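Uncharacterized protein (Staphylococcus aureus subsp. aureus, PDB 3H04) is of unknown function but belongs to the alpha/beta hydrolase clan, so it may act as an esterase-like hydrolase. Local coordinates at residues Glu72-Cys77 with Ile189-Tyr194; Leu65-Leu70 with Glu80-Ser85. All blocks are in the same frame, centred on the assembly; numbering follows the deposited sequence.

Interaction 1. Residues Glu72-Cys77 with Ile189-Tyr194; sequences EVSLDC and INIADY
L75 N donates to I189 O across 3.0 Å, nearly straight (166°) and in the carbonyl plane, tying the first turn of helix 75-91 to the end of helix 185-189. Beside this bond the packing is close and apolar. L75 and I189 run side by side, with CG2 of I189 3.7 Å from L75 CB and nearly as close to L75 CD2. I191 crosses at an angle and sets its CD1 4.0 Å from L75 CD2. With CG anti to the backbone N (chi1 178°), the leucine brings CD2 within reach of both isoleucines. S74 lies against the turn where N190, with positive phi, leaves the helix: S74 CB is 3.2 Å from N190 O. The outer side is looser and wetter. D76 OD2 lies 3.6 Å from I191 CG2 and accepts from a water that in turn takes the N-H of A192, while D76 OD1 is held by K198 and Y199. N190 is exposed, and its side chain comes near only through CB, 4.2 Å from S74 CB. S74 OG accepts weak bonds from D76 N and C77 N, making S74 the N-cap of helix 75-91, docked on the loop after helix 185-189 in an alpha/beta hydrolase-type fold.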
ATOM      1  N   GLU A  72      -7.609  -5.721  14.684  1.00 19.88           N
ATOM      2  CA  GLU A  72      -7.270  -6.840  15.577  1.00 20.16           C
ATOM      3  C   GLU A  72      -5.792  -6.808  15.962  1.00 19.95           C
ATOM      4  O   GLU A  72      -5.420  -7.368  16.985  1.00 18.07           O
ATOM      5  CB  GLU A  72      -7.585  -8.196  14.958  1.00 19.77           C
ATOM      6  CG  GLU A  72      -9.059  -8.397  14.647  1.00 20.81           C
ATOM      7  CD  GLU A  72      -9.477  -7.959  13.235  1.00 21.44           C
ATOM      8  OE1 GLU A  72      -8.715  -7.239  12.531  1.00 19.85           O
ATOM      9  OE2 GLU A  72     -10.587  -8.353  12.844  1.00 24.20           O
ATOM     10  N   VAL A  73      -4.965  -6.141  15.152  1.00 19.36           N
ATOM     11  CA  VAL A  73      -3.591  -5.796  15.568  1.00 18.09           C
ATOM     12  C   VAL A  73      -3.434  -4.295  15.394  1.00 19.08           C
ATOM     13  O   VAL A  73      -4.323  -3.638  14.822  1.00 19.63           O
ATOM     14  CB  VAL A  73      -2.532  -6.512  14.744  1.00 18.02           C
ATOM     15  CG1 VAL A  73      -2.746  -8.068  14.790  1.00 18.70           C
ATOM     16  CG2 VAL A  73      -2.465  -5.921  13.272  1.00 15.85           C
ATOM     17  N   SER A  74      -2.333  -3.745  15.899  1.00 18.58           N
ATOM     18  CA  SER A  74      -2.056  -2.325  15.743  1.00 18.41           C
ATOM     19  C   SER A  74      -1.161  -2.041  14.507  1.00 17.49           C
ATOM     20  O   SER A  74      -0.602  -2.944  13.881  1.00 17.59           O
ATOM     21  CB  SER A  74      -1.337  -1.787  16.988  1.00 19.16           C
ATOM     22  OG  SER A  74       0.048  -2.147  16.931  1.00 21.07           O
ATOM     23  N   LEU A  75      -1.001  -0.767  14.177  1.00 16.61           N
ATOM     24  CA  LEU A  75      -0.093  -0.389  13.103  1.00 15.74           C
ATOM     25  C   LEU A  75       1.371  -0.787  13.405  1.00 15.59           C
ATOM     26  O   LEU A  75       2.131  -1.049  12.482  1.00 16.53           O
ATOM     27  CB  LEU A  75      -0.164   1.115  12.813  1.00 15.73           C
ATOM     28  CG  LEU A  75       0.760   1.702  11.745  1.00 15.69           C
ATOM     29  CD1 LEU A  75       0.508   1.083  10.346  1.00 17.14           C
ATOM     30  CD2 LEU A  75       0.609   3.212  11.631  1.00 16.67           C
ATOM     31  N   ASP A  76       1.767  -0.862  14.685  1.00 16.67           N
ATOM     32  CA  ASP A  76       3.121  -1.307  15.004  1.00 16.99           C
ATOM     33  C   ASP A  76       3.301  -2.754  14.547  1.00 17.35           C
ATOM     34  O   ASP A  76       4.344  -3.107  14.006  1.00 17.38           O
ATOM     35  CB  ASP A  76       3.467  -1.206  16.506  1.00 17.79           C
ATOM     36  CG  ASP A  76       3.764   0.226  16.959  1.00 19.76           C
ATOM     37  OD1 ASP A  76       4.329   1.042  16.197  1.00 21.37           O
ATOM     38  OD2 ASP A  76       3.409   0.524  18.114  1.00 27.74           O
ATOM     39  N   CYS A  77       2.286  -3.574  14.782  1.00 17.61           N
ATOM     40  CA  CYS A  77       2.273  -4.937  14.278  1.00 18.72           C
ATOM     41  C   CYS A  77       2.284  -5.028  12.727  1.00 17.88           C
ATOM     42  O   CYS A  77       2.987  -5.870  12.190  1.00 16.58           O
ATOM     43  CB  CYS A  77       1.099  -5.663  14.863  1.00 19.38           C
ATOM     44  SG  CYS A  77       1.013  -7.422  14.466  1.00 25.06           S
ATOM     45  N   ILE A 189      -5.913   2.702  14.432  1.00 21.75           N
ATOM     46  CA  ILE A 189      -4.473   2.419  14.234  1.00 22.49           C
ATOM     47  C   ILE A 189      -3.804   1.948  15.543  1.00 22.03           C
ATOM     48  O   ILE A 189      -2.920   1.107  15.517  1.00 21.29           O
ATOM     49  CB  ILE A 189      -3.789   3.654  13.597  1.00 22.71           C
ATOM     50  CG1 ILE A 189      -3.939   3.577  12.077  1.00 22.80           C
ATOM     51  CG2 ILE A 189      -2.326   3.819  14.037  1.00 23.92           C
ATOM     52  CD1 ILE A 189      -3.900   4.916  11.409  1.00 24.42           C
ATOM     53  N   ASN A 190      -4.304   2.460  16.670  1.00 22.16           N
ATOM     54  CA  ASN A 190      -4.074   1.911  18.007  1.00 21.74           C
ATOM     55  C   ASN A 190      -2.572   1.938  18.351  1.00 20.92           C
ATOM     56  O   ASN A 190      -1.982   0.915  18.657  1.00 19.47           O
ATOM     57  CB  ASN A 190      -4.656   0.496  18.139  1.00 22.52           C
ATOM     58  CG  ASN A 190      -4.728   0.022  19.581  1.00 26.45           C
ATOM     59  OD1 ASN A 190      -4.726   0.834  20.508  1.00 27.54           O
ATOM     60  ND2 ASN A 190      -4.769  -1.301  19.779  1.00 29.46           N
ATOM     61  N   ILE A 191      -1.957   3.103  18.213  1.00 19.66           N
ATOM     62  CA  ILE A 191      -0.552   3.253  18.596  1.00 20.69           C
ATOM     63  C   ILE A 191      -0.436   4.358  19.602  1.00 20.24           C
ATOM     64  O   ILE A 191      -1.373   5.129  19.761  1.00 18.99           O
ATOM     65  CB  ILE A 191       0.404   3.490  17.399  1.00 21.30           C
ATOM     66  CG1 ILE A 191       0.016   4.756  16.604  1.00 24.53           C
ATOM     67  CG2 ILE A 191       0.547   2.208  16.646  1.00 21.78           C
ATOM     68  CD1 ILE A 191       0.677   4.890  15.289  1.00 26.28           C
ATOM     69  N   ALA A 192       0.725   4.424  20.271  1.00 19.89           N
ATOM     70  CA  ALA A 192       0.900   5.277  21.431  1.00 19.86           C
ATOM     71  C   ALA A 192       0.867   6.712  20.972  1.00 19.70           C
ATOM     72  O   ALA A 192       0.286   7.557  21.625  1.00 19.64           O
ATOM     73  CB  ALA A 192       2.243   4.987  22.161  1.00 18.96           C
ATOM     74  N   ASP A 193       1.520   6.994  19.858  1.00 20.61           N
ATOM     75  CA  ASP A 193       1.628   8.368  19.385  1.00 20.54           C
ATOM     76  C   ASP A 193       1.745   8.414  17.877  1.00 20.06           C
ATOM     77  O   ASP A 193       2.824   8.209  17.306  1.00 21.00           O
ATOM     78  CB  ASP A 193       2.825   9.066  19.999  1.00 20.65           C
ATOM     79  CG  ASP A 193       2.848  10.555  19.667  1.00 22.95           C
ATOM     80  OD1 ASP A 193       1.949  11.042  18.898  1.00 21.50           O
ATOM     81  OD2 ASP A 193       3.748  11.233  20.183  1.00 24.11           O
ATOM     82  N   TYR A 194       0.623   8.682  17.239  1.00 19.83           N
ATOM     83  CA  TYR A 194       0.558   8.728  15.768  1.00 18.81           C
ATOM     84  C   TYR A 194       1.344   9.888  15.179  1.00 18.47           C
ATOM     85  O   TYR A 194       1.527   9.930  13.953  1.00 18.42           O
ATOM     86  CB  TYR A 194      -0.900   8.825  15.312  1.00 19.20           C
ATOM     87  CG  TYR A 194      -1.520  10.167  15.629  1.00 21.35           C
ATOM     88  CD1 TYR A 194      -1.528  11.187  14.684  1.00 22.22           C
ATOM     89  CD2 TYR A 194      -2.073  10.435  16.877  1.00 23.02           C
ATOM     90  CE1 TYR A 194      -2.058  12.422  14.971  1.00 25.79           C
ATOM     91  CE2 TYR A 194      -2.617  11.683  17.171  1.00 24.59           C
ATOM     92  CZ  TYR A 194      -2.613  12.666  16.203  1.00 27.93           C
ATOM     93  OH  TYR A 194      -3.146  13.919  16.486  1.00 34.23           O
TER
HETATM   94  O   HOH W   1       2.630   2.190  20.089  1.00 21.95           O

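Interaction 2. Residues Leu65-Leu70 with Glu80-Ser85; sequences LSYRLL and EDVYAS
R68 grips D81 side-on in a two-pronged salt bridge: NE reaches D81 OD2 and NH2 reaches D81 OD1, each at 2.9 Å and through a syn lone pair. The setting is the strand-loop-helix unit of an alpha/beta hydrolase-type sheet, in which the chain leaving strand 60-65 lies along helix 75-91. Guanidinium and carboxylate planes are only 7° apart, with both acceptor oxygens in the guanidinium plane, and both bonds are nearly straight. The backbone joins in, for R68 N donates to the anti lone pair of D81 OD2 at 3.0 Å. That oxygen thus takes two N-H groups, and the three bonds together fix the rotation of the carboxylate. A bend at chi3 (-75°) turns the guanidinium edge to the carboxylate, and R68 NH1 goes on to D12, so the buried cation has two acidic partners. Beside the salt bridge, Y67 CB rests on D81 CB and on V82 CG2, the tyrosine and valine side chains pointing the same way; the Y67 ring stacks on H36. Farther along the helix, L65 lays CD2 against S85 CB at 3.9 Å, and I35 of strand 30-35 touches L65, Y67 and V82 alike. At this end a water joins the S66 backbone to the S85 side chain, accepting from S66 N at 2.9 Å and from S85 OG at 2.7 Å.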
ATOM      1  N   LEU A  65       2.698  -9.439  -0.900  1.00 16.78           N
ATOM      2  CA  LEU A  65       2.868  -9.761   0.515  1.00 19.01           C
ATOM      3  C   LEU A  65       1.635  -9.563   1.336  1.00 16.84           C
ATOM      4  O   LEU A  65       0.708  -8.912   0.915  1.00 17.31           O
ATOM      5  CB  LEU A  65       4.066  -9.051   1.194  1.00 20.37           C
ATOM      6  CG  LEU A  65       4.151  -7.587   1.513  1.00 20.38           C
ATOM      7  CD1 LEU A  65       3.200  -7.124   2.582  1.00 17.42           C
ATOM      8  CD2 LEU A  65       5.687  -7.253   1.899  1.00 17.10           C
ATOM      9  N   SER A  66       1.628 -10.167   2.513  1.00 18.03           N
ATOM     10  CA  SER A  66       0.494 -10.060   3.426  1.00 18.53           C
ATOM     11  C   SER A  66       0.937  -9.501   4.759  1.00 17.89           C
ATOM     12  O   SER A  66       2.124  -9.598   5.124  1.00 18.00           O
ATOM     13  CB  SER A  66      -0.161 -11.426   3.587  1.00 19.90           C
ATOM     14  OG  SER A  66      -0.734 -11.790   2.312  1.00 23.80           O
ATOM     15  N   TYR A  67      -0.012  -8.874   5.462  1.00 16.82           N
ATOM     16  CA  TYR A  67       0.219  -8.380   6.813  1.00 16.33           C
ATOM     17  C   TYR A  67      -1.103  -8.494   7.570  1.00 17.13           C
ATOM     18  O   TYR A  67      -2.160  -8.485   6.952  1.00 15.63           O
ATOM     19  CB  TYR A  67       0.696  -6.918   6.789  1.00 16.67           C
ATOM     20  CG  TYR A  67      -0.202  -6.017   6.000  1.00 18.08           C
ATOM     21  CD1 TYR A  67      -1.273  -5.364   6.619  1.00 20.83           C
ATOM     22  CD2 TYR A  67       0.002  -5.792   4.653  1.00 18.21           C
ATOM     23  CE1 TYR A  67      -2.115  -4.524   5.884  1.00 20.41           C
ATOM     24  CE2 TYR A  67      -0.826  -4.939   3.912  1.00 20.15           C
ATOM     25  CZ  TYR A  67      -1.874  -4.313   4.553  1.00 23.40           C
ATOM     26  OH  TYR A  67      -2.716  -3.525   3.838  1.00 23.05           O
ATOM     27  N   ARG A  68      -1.026  -8.567   8.899  1.00 16.92           N
ATOM     28  CA  ARG A  68      -2.233  -8.612   9.734  1.00 17.42           C
ATOM     29  C   ARG A  68      -2.948  -7.251   9.708  1.00 16.89           C
ATOM     30  O   ARG A  68      -2.342  -6.192   9.675  1.00 18.73           O
ATOM     31  CB  ARG A  68      -1.877  -9.116  11.138  1.00 17.51           C
ATOM     32  CG  ARG A  68      -1.668 -10.642  11.177  1.00 17.24           C
ATOM     33  CD  ARG A  68      -1.117 -11.118  12.521  1.00 20.49           C
ATOM     34  NE  ARG A  68       0.300 -10.814  12.680  1.00 18.73           N
ATOM     35  CZ  ARG A  68       1.007 -11.190  13.740  1.00 19.07           C
ATOM     36  NH1 ARG A  68       0.416 -11.851  14.748  1.00 15.35           N
ATOM     37  NH2 ARG A  68       2.286 -10.901  13.812  1.00 17.62           N
ATOM     38  N   LEU A  69      -4.264  -7.276   9.677  1.00 17.38           N
ATOM     39  CA  LEU A  69      -5.023  -6.061   9.548  1.00 17.56           C
ATOM     40  C   LEU A  69      -5.435  -5.418  10.858  1.00 18.71           C
ATOM     41  O   LEU A  69      -5.621  -6.104  11.896  1.00 19.94           O
ATOM     42  CB  LEU A  69      -6.273  -6.369   8.726  1.00 17.44           C
ATOM     43  CG  LEU A  69      -6.027  -6.971   7.337  1.00 18.31           C
ATOM     44  CD1 LEU A  69      -7.341  -7.546   6.711  1.00 20.07           C
ATOM     45  CD2 LEU A  69      -5.292  -6.033   6.366  1.00 20.61           C
ATOM     46  N   LEU A  70      -5.647  -4.100  10.802  1.00 18.60           N
ATOM     47  CA  LEU A  70      -6.408  -3.423  11.864  1.00 18.81           C
ATOM     48  C   LEU A  70      -7.874  -3.855  11.784  1.00 18.36           C
ATOM     49  O   LEU A  70      -8.350  -4.167  10.721  1.00 17.89           O
ATOM     50  CB  LEU A  70      -6.319  -1.915  11.754  1.00 19.03           C
ATOM     51  CG  LEU A  70      -4.992  -1.200  11.537  1.00 19.30           C
ATOM     52  CD1 LEU A  70      -5.387   0.217  11.143  1.00 19.62           C
ATOM     53  CD2 LEU A  70      -4.145  -1.233  12.769  1.00 23.28           C
ATOM     54  N   GLU A  80       5.710  -4.290  11.566  1.00 17.74           N
ATOM     55  CA  GLU A  80       6.561  -5.451  11.867  1.00 18.08           C
ATOM     56  C   GLU A  80       6.332  -6.594  10.865  1.00 17.45           C
ATOM     57  O   GLU A  80       7.275  -7.209  10.415  1.00 14.12           O
ATOM     58  CB  GLU A  80       6.361  -5.948  13.317  1.00 20.64           C
ATOM     59  CG  GLU A  80       7.097  -5.107  14.320  1.00 26.40           C
ATOM     60  CD  GLU A  80       6.849  -5.496  15.778  1.00 34.61           C
ATOM     61  OE1 GLU A  80       6.235  -6.577  16.045  1.00 35.75           O
ATOM     62  OE2 GLU A  80       7.294  -4.692  16.650  1.00 36.53           O
ATOM     63  N   ASP A  81       5.072  -6.873  10.523  1.00 17.14           N
ATOM     64  CA  ASP A  81       4.759  -7.930   9.537  1.00 16.96           C
ATOM     65  C   ASP A  81       5.313  -7.587   8.157  1.00 15.96           C
ATOM     66  O   ASP A  81       5.855  -8.426   7.452  1.00 16.08           O
ATOM     67  CB  ASP A  81       3.212  -8.134   9.425  1.00 16.45           C
ATOM     68  CG  ASP A  81       2.592  -8.906  10.615  1.00 20.53           C
ATOM     69  OD1 ASP A  81       3.334  -9.362  11.531  1.00 18.62           O
ATOM     70  OD2 ASP A  81       1.328  -9.070  10.616  1.00 20.23           O
ATOM     71  N   VAL A  82       5.070  -6.356   7.716  1.00 16.69           N
ATOM     72  CA  VAL A  82       5.535  -5.888   6.423  1.00 16.00           C
ATOM     73  C   VAL A  82       7.083  -6.021   6.295  1.00 16.14           C
ATOM     74  O   VAL A  82       7.602  -6.545   5.312  1.00 15.81           O
ATOM     75  CB  VAL A  82       5.048  -4.416   6.195  1.00 16.33           C
ATOM     76  CG1 VAL A  82       5.814  -3.770   5.043  1.00 16.78           C
ATOM     77  CG2 VAL A  82       3.493  -4.404   5.965  1.00 15.75           C
ATOM     78  N   TYR A  83       7.814  -5.564   7.301  1.00 16.66           N
ATOM     79  CA  TYR A  83       9.275  -5.632   7.267  1.00 16.65           C
ATOM     80  C   TYR A  83       9.785  -7.084   7.399  1.00 17.54           C
ATOM     81  O   TYR A  83      10.790  -7.427   6.810  1.00 17.45           O
ATOM     82  CB  TYR A  83       9.873  -4.744   8.362  1.00 17.30           C
ATOM     83  CG  TYR A  83       9.753  -3.226   8.193  1.00 20.11           C
ATOM     84  CD1 TYR A  83       8.886  -2.640   7.273  1.00 19.88           C
ATOM     85  CD2 TYR A  83      10.499  -2.375   9.017  1.00 19.30           C
ATOM     86  CE1 TYR A  83       8.815  -1.233   7.148  1.00 24.13           C
ATOM     87  CE2 TYR A  83      10.406  -1.016   8.934  1.00 20.87           C
ATOM     88  CZ  TYR A  83       9.592  -0.440   7.985  1.00 22.34           C
ATOM     89  OH  TYR A  83       9.512   0.909   7.904  1.00 18.98           O
ATOM     90  N   ALA A  84       9.085  -7.939   8.151  1.00 17.68           N
ATOM     91  CA  ALA A  84       9.487  -9.363   8.251  1.00 18.05           C
ATOM     92  C   ALA A  84       9.271 -10.016   6.877  1.00 17.74           C
ATOM     93  O   ALA A  84      10.110 -10.753   6.419  1.00 17.64           O
ATOM     94  CB  ALA A  84       8.716 -10.103   9.324  1.00 17.38           C
ATOM     95  N   SER A  85       8.186  -9.669   6.186  1.00 17.79           N
ATOM     96  CA  SER A  85       7.924 -10.241   4.871  1.00 17.80           C
ATOM     97  C   SER A  85       8.898  -9.645   3.859  1.00 18.70           C
ATOM     98  O   SER A  85       9.538 -10.380   3.083  1.00 16.66           O
ATOM     99  CB  SER A  85       6.460 -10.051   4.442  1.00 18.57           C
ATOM    100  OG  SER A  85       5.577 -10.644   5.411  1.00 22.13           O
TER
HETATM  101  O   HOH W   2       3.903 -11.639   3.514  1.00 15.21           O

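How the interactions relate
Interactions 1 and 2 share helix 75-91: the first uses its N-terminal start, the second the turns that follow, and their centres lie 13 Å apart. Along the chain the segments alternate, 65-70, 72-77, 80-85 and then, over a hundred residues later, 189-194. Interaction 2 is buried and local, fastening the helix to the loop after strand 60-65 of the central sheet; interaction 1 is partly buried and long-range, joining the same helix to the loop after helix 185-189. The two meet directly where L70 packs on L75 and I189, and where C77 SG approaches R68 NH2. One helix therefore links the sheet to the helical region between strands 121-125 and 212-217.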